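Long-range contacts in uncharacterized protein (Bacteroides ovatus, PDB 5CAG), which is a putative anchoring subunit of a fimbrium, a member of the FimB/Mfa2 family of the Bacteroidetes fimbrillin superfamily: residues S148-E152 against P272-L277; V162-D167 against Q185-V191. All blocks are in the same frame, centred on the assembly; numbering follows the deposited sequence.

Interaction 1 of 2, residues S148-E152 against P272-L277; sequences SFAVE and PPEIEL
A150 exchanges backbone hydrogen bonds with P273 and I275. The amide of A150 donates to P273 O (N to O 2.9 Å), reaching the oxygen from above the carbonyl plane, and the N-H...O angle is 142°. The return bond, from I275 N to A150 O at 2.8 Å, is much straighter, with an N-H...O angle of 167°. The same carbonyl of A150 also receives a CA-H...O contact from E274, its CA 3.2 Å from A150 O.

This is a short, weakly bonded parallel pairing, with A150-E274 as its bridge: a late piece of chain runs beside strand 134-154, whose other neighbour here is strand 197-205, bonded through F149 and V151.

Among the apolar contacts, the CD1 methyl at the end of the extended I275 side chain (chi2 178°) meets F149 at CB, 3.6 Å away, and reaches the near part of its ring obliquely; L258 and L233 touch both side chains. V151 CG2 lies 3.8 Å from L277 CD1. At the start of the contact the proline rings lean on S148, with P273 CD 3.5 Å from S148 OG and P272 CB close to the same hydroxyl.

Of the charged groups, E152 and E274 bring their carboxylates near each other, OE1 of E152 3.9 Å from OE2 of E274, an approach that is probably unfavourable if both are ionised.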
loop_
_atom_site.group_PDB
_atom_site.type_symbol
_atom_site.label_atom_id
_atom_site.label_comp_id
_atom_site.label_asym_id
_atom_site.label_seq_id
_atom_site.Cartn_x
_atom_site.Cartn_y
_atom_site.Cartn_z
ATOM N N SER A 148 -1.081 14.693 -1.679
ATOM C CA SER A 148 -1.948 15.793 -1.276
ATOM C C SER A 148 -2.079 16.744 -2.454
ATOM O O SER A 148 -1.172 16.808 -3.286
ATOM C CB SER A 148 -1.400 16.516 -0.044
ATOM O OG SER A 148 -0.226 17.278 -0.296
ATOM N N PHE A 149 -3.187 17.478 -2.542
ATOM C CA PHE A 149 -3.372 18.483 -3.587
ATOM C C PHE A 149 -4.391 19.514 -3.141
ATOM O O PHE A 149 -5.115 19.321 -2.154
ATOM C CB PHE A 149 -3.803 17.853 -4.924
ATOM C CG PHE A 149 -5.229 17.352 -4.937
ATOM C CD1 PHE A 149 -6.279 18.194 -5.292
ATOM C CD2 PHE A 149 -5.527 16.045 -4.576
ATOM C CE1 PHE A 149 -7.597 17.743 -5.262
ATOM C CE2 PHE A 149 -6.849 15.592 -4.582
ATOM C CZ PHE A 149 -7.872 16.447 -4.915
ATOM N N ALA A 150 -4.455 20.600 -3.895
ATOM C CA ALA A 150 -5.433 21.651 -3.703
ATOM C C ALA A 150 -5.844 22.175 -5.076
ATOM O O ALA A 150 -4.989 22.327 -5.951
ATOM C CB ALA A 150 -4.873 22.757 -2.827
ATOM N N VAL A 151 -7.151 22.332 -5.313
ATOM C CA VAL A 151 -7.585 22.845 -6.595
ATOM C C VAL A 151 -8.677 23.884 -6.355
ATOM O O VAL A 151 -9.504 23.760 -5.450
ATOM C CB VAL A 151 -7.973 21.749 -7.605
ATOM C CG1 VAL A 151 -9.139 20.918 -7.118
ATOM C CG2 VAL A 151 -8.261 22.330 -8.979
ATOM N N GLU A 152 -8.608 24.949 -7.128
ATOM C CA GLU A 152 -9.531 26.057 -7.047
ATOM C C GLU A 152 -10.868 25.673 -7.688
ATOM O O GLU A 152 -10.865 25.124 -8.792
ATOM C CB GLU A 152 -8.883 27.231 -7.766
ATOM C CG GLU A 152 -9.295 28.600 -7.286
ATOM C CD GLU A 152 -8.573 29.661 -8.084
ATOM O OE1 GLU A 152 -7.346 29.817 -7.878
ATOM O OE2 GLU A 152 -9.211 30.271 -8.976
ATOM N N PRO A 272 -0.773 21.841 0.582
ATOM C CA PRO A 272 -0.832 20.936 -0.564
ATOM C C PRO A 272 -0.613 21.655 -1.877
ATOM O O PRO A 272 -1.001 22.814 -2.018
ATOM C CB PRO A 272 -2.225 20.325 -0.463
ATOM C CG PRO A 272 -2.598 20.484 0.973
ATOM C CD PRO A 272 -2.046 21.834 1.320
ATOM N N PRO A 273 0.085 20.982 -2.812
ATOM C CA PRO A 273 0.369 21.589 -4.121
ATOM C C PRO A 273 -0.881 21.980 -4.908
ATOM O O PRO A 273 -1.821 21.178 -4.998
ATOM C CB PRO A 273 1.104 20.469 -4.870
ATOM C CG PRO A 273 1.574 19.549 -3.863
ATOM C CD PRO A 273 0.608 19.606 -2.741
ATOM N N GLU A 274 -0.896 23.189 -5.504
ATOM C CA GLU A 274 -2.058 23.585 -6.308
ATOM C C GLU A 274 -2.018 22.892 -7.684
ATOM O O GLU A 274 -0.974 22.817 -8.337
ATOM C CB GLU A 274 -2.223 25.125 -6.450
ATOM C CG GLU A 274 -3.355 25.558 -7.383
ATOM C CD GLU A 274 -4.031 26.888 -7.097
ATOM O OE1 GLU A 274 -3.430 27.939 -7.416
ATOM O OE2 GLU A 274 -5.187 26.878 -6.611
ATOM N N ILE A 275 -3.165 22.346 -8.076
ATOM C CA ILE A 275 -3.385 21.796 -9.387
ATOM C C ILE A 275 -3.980 22.973 -10.171
ATOM O O ILE A 275 -5.139 23.353 -9.979
ATOM C CB ILE A 275 -4.252 20.520 -9.370
ATOM C CG1 ILE A 275 -3.564 19.408 -8.569
ATOM C CG2 ILE A 275 -4.532 20.059 -10.789
ATOM C CD1 ILE A 275 -4.350 18.074 -8.437
ATOM N N GLU A 276 -3.120 23.636 -10.944
ATOM C CA GLU A 276 -3.489 24.764 -11.799
ATOM C C GLU A 276 -4.244 24.243 -13.020
ATOM O O GLU A 276 -3.843 23.238 -13.627
ATOM C CB GLU A 276 -2.250 25.565 -12.221
ATOM C CG GLU A 276 -2.047 26.856 -11.449
ATOM C CD GLU A 276 -0.636 27.404 -11.533
ATOM O OE1 GLU A 276 -0.327 28.122 -12.512
ATOM O OE2 GLU A 276 0.168 27.090 -10.625
ATOM N N LEU A 277 -5.366 24.891 -13.340
ATOM C CA LEU A 277 -6.187 24.500 -14.468
ATOM C C LEU A 277 -6.194 25.601 -15.502
ATOM O O LEU A 277 -6.187 26.773 -15.114
ATOM C CB LEU A 277 -7.618 24.206 -13.998
ATOM C CG LEU A 277 -7.856 22.889 -13.263
ATOM C CD1 LEU A 277 -9.234 22.868 -12.636
ATOM C CD2 LEU A 277 -7.724 21.699 -14.193
#

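Interaction 2 of 2, residues V162-D167 against Q185-V191; sequences VVGSID and QPIYFEV
With chi1 at 54°, F189 holds CG between its backbone N and carbonyl carbon, which carries the ring across to the neighbouring strand, over G164. Y188 has the opposite habit: its CG is anti to the backbone N (chi1 155°), and the ring runs out on the other face of the sheet toward V163.

The F189 ring receives the CA of G164 over one face in a CH-pi contact, 3.8 Å from that CA to the ring centroid. Because G164 has no side chain, the ring can settle directly on the backbone, and its CE2 also meets I166 CG2 at 3.8 Å. On the opposite face of the sheet, V163 CG1 comes to the edge of the Y188 ring, near its plane, 3.7 Å from CD1, the two side chains crossing at about a right angle.

Between the two rings runs an antiparallel ladder with G164-F189 and I166-I187 as hydrogen-bonded pairs. F189 N donates to G164 O at 2.9 Å, and I187 N to I166 O at 3.1 Å. Where the ladder ends, the D167 carboxylate lies alongside the P186 ring, OD1 3.4 Å from CG.

Strand 159-167 lies between strands 187-193 and 232-239 in the sheet, the latter bonding V163, S165 and D167. P186 and Y188 are bonded through their backbones to V111, while strand 197-205 pairs with 187-193 and supplies F202, whose ring stacks with F189.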
loop_
_atom_site.group_PDB
_atom_site.type_symbol
_atom_site.label_atom_id
_atom_site.label_comp_id
_atom_site.label_asym_id
_atom_site.label_seq_id
_atom_site.Cartn_x
_atom_site.Cartn_y
_atom_site.Cartn_z
ATOM N N VAL A 162 -18.028 16.774 -0.928
ATOM C CA VAL A 162 -17.195 16.367 -2.075
ATOM C C VAL A 162 -16.532 15.014 -1.792
ATOM O O VAL A 162 -15.949 14.822 -0.707
ATOM C CB VAL A 162 -16.126 17.401 -2.460
ATOM C CG1 VAL A 162 -15.615 17.141 -3.861
ATOM C CG2 VAL A 162 -16.660 18.811 -2.355
ATOM N N VAL A 163 -16.612 14.093 -2.770
ATOM C CA VAL A 163 -16.037 12.759 -2.678
ATOM C C VAL A 163 -14.983 12.619 -3.786
ATOM O O VAL A 163 -15.304 12.674 -4.986
ATOM C CB VAL A 163 -17.134 11.643 -2.703
ATOM C CG1 VAL A 163 -16.589 10.265 -3.095
ATOM C CG2 VAL A 163 -17.832 11.551 -1.356
ATOM N N GLY A 164 -13.732 12.446 -3.368
ATOM C CA GLY A 164 -12.631 12.245 -4.296
ATOM C C GLY A 164 -12.321 10.784 -4.561
ATOM O O GLY A 164 -12.516 9.922 -3.699
ATOM N N SER A 165 -11.822 10.504 -5.758
ATOM C CA SER A 165 -11.391 9.181 -6.190
ATOM C C SER A 165 -10.225 9.354 -7.135
ATOM O O SER A 165 -10.151 10.367 -7.847
ATOM C CB SER A 165 -12.518 8.390 -6.847
ATOM O OG SER A 165 -13.315 9.138 -7.756
ATOM N N ILE A 166 -9.282 8.408 -7.106
ATOM C CA ILE A 166 -8.124 8.464 -7.986
ATOM C C ILE A 166 -7.919 7.076 -8.604
ATOM O O ILE A 166 -7.778 6.056 -7.909
ATOM C CB ILE A 166 -6.870 9.050 -7.297
ATOM C CG1 ILE A 166 -5.696 9.192 -8.264
ATOM C CG2 ILE A 166 -6.485 8.282 -6.046
ATOM C CD1 ILE A 166 -5.104 10.506 -8.289
ATOM N N ASP A 167 -7.990 7.065 -9.933
ATOM C CA ASP A 167 -7.835 5.890 -10.768
ATOM C C ASP A 167 -6.454 5.843 -11.342
ATOM O O ASP A 167 -5.884 6.893 -11.626
ATOM C CB ASP A 167 -8.849 5.939 -11.906
ATOM C CG ASP A 167 -10.116 5.186 -11.617
ATOM O OD1 ASP A 167 -10.027 3.971 -11.298
ATOM O OD2 ASP A 167 -11.207 5.786 -11.771
ATOM N N GLN A 185 -10.184 -0.340 -9.659
ATOM C CA GLN A 185 -11.102 0.144 -8.639
ATOM C C GLN A 185 -10.524 1.437 -8.054
ATOM O O GLN A 185 -9.388 1.424 -7.571
ATOM C CB GLN A 185 -11.281 -0.888 -7.532
ATOM C CG GLN A 185 -11.979 -2.159 -7.939
ATOM C CD GLN A 185 -12.136 -3.031 -6.736
ATOM O OE1 GLN A 185 -13.241 -3.183 -6.190
ATOM N NE2 GLN A 185 -11.015 -3.573 -6.260
ATOM N N PRO A 186 -11.249 2.565 -8.091
ATOM C CA PRO A 186 -10.670 3.826 -7.601
ATOM C C PRO A 186 -10.433 3.888 -6.098
ATOM O O PRO A 186 -11.194 3.312 -5.313
ATOM C CB PRO A 186 -11.723 4.861 -7.989
ATOM C CG PRO A 186 -12.532 4.207 -9.056
ATOM C CD PRO A 186 -12.589 2.783 -8.658
ATOM N N ILE A 187 -9.380 4.620 -5.694
ATOM C CA ILE A 187 -9.112 4.828 -4.276
ATOM C C ILE A 187 -9.941 6.023 -3.848
ATOM O O ILE A 187 -9.855 7.077 -4.467
ATOM C CB ILE A 187 -7.611 5.032 -3.975
ATOM C CG1 ILE A 187 -6.797 3.779 -4.334
ATOM C CG2 ILE A 187 -7.414 5.416 -2.498
ATOM C CD1 ILE A 187 -5.327 4.018 -4.382
ATOM N N TYR A 188 -10.760 5.858 -2.830
ATOM C CA TYR A 188 -11.590 6.930 -2.312
ATOM C C TYR A 188 -10.834 7.747 -1.323
ATOM O O TYR A 188 -10.080 7.201 -0.515
ATOM C CB TYR A 188 -12.842 6.345 -1.637
ATOM C CG TYR A 188 -13.496 7.200 -0.568
ATOM C CD1 TYR A 188 -14.449 8.160 -0.898
ATOM C CD2 TYR A 188 -13.267 6.958 0.777
ATOM C CE1 TYR A 188 -15.120 8.885 0.085
ATOM C CE2 TYR A 188 -13.937 7.674 1.766
ATOM C CZ TYR A 188 -14.839 8.657 1.417
ATOM O OH TYR A 188 -15.476 9.356 2.417
ATOM N N PHE A 189 -11.135 9.043 -1.299
ATOM C CA PHE A 189 -10.592 9.958 -0.304
ATOM C C PHE A 189 -11.584 11.084 -0.060
ATOM O O PHE A 189 -12.346 11.451 -0.951
ATOM C CB PHE A 189 -9.201 10.486 -0.688
ATOM C CG PHE A 189 -9.114 11.113 -2.049
ATOM C CD1 PHE A 189 -9.357 12.469 -2.226
ATOM C CD2 PHE A 189 -8.767 10.353 -3.160
ATOM C CE1 PHE A 189 -9.255 13.051 -3.488
ATOM C CE2 PHE A 189 -8.691 10.929 -4.427
ATOM C CZ PHE A 189 -8.927 12.275 -4.581
ATOM N N GLU A 190 -11.615 11.586 1.163
ATOM C CA GLU A 190 -12.459 12.724 1.503
ATOM C C GLU A 190 -11.783 13.979 1.012
ATOM O O GLU A 190 -10.538 14.024 0.913
ATOM C CB GLU A 190 -12.713 12.819 3.009
ATOM C CG GLU A 190 -13.176 11.525 3.616
ATOM C CD GLU A 190 -13.512 11.567 5.088
ATOM O OE1 GLU A 190 -13.269 12.621 5.729
ATOM O OE2 GLU A 190 -14.022 10.535 5.595
ATOM N N VAL A 191 -12.606 15.010 0.718
ATOM C CA VAL A 191 -12.154 16.316 0.208
ATOM C C VAL A 191 -12.684 17.409 1.134
ATOM O O VAL A 191 -13.889 17.448 1.411
ATOM C CB VAL A 191 -12.611 16.542 -1.251
ATOM C CG1 VAL A 191 -12.116 17.874 -1.767
ATOM C CG2 VAL A 191 -12.172 15.401 -2.170
#

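In the fold
The two contacts meet through their aromatic rings, F149 CE2 of interaction 1 lying 3.7 Å from F189 CE1 of interaction 2, and strand 197-205 borders both: it pairs with strand 134-154 and with strand 187-193. Interaction 2 is the buried one, an antiparallel ladder between strands close in sequence, with rings packed on backbone and aliphatic groups. Interaction 1 is only partly buried and joins segments about 120 residues apart in the chain through a short parallel pairing; there the apolar side faces inward, while prolines and two acidic side chains occupy more exposed positions. Strand 232-239 also serves both, lending leucines to the first and backbone bonds to the second.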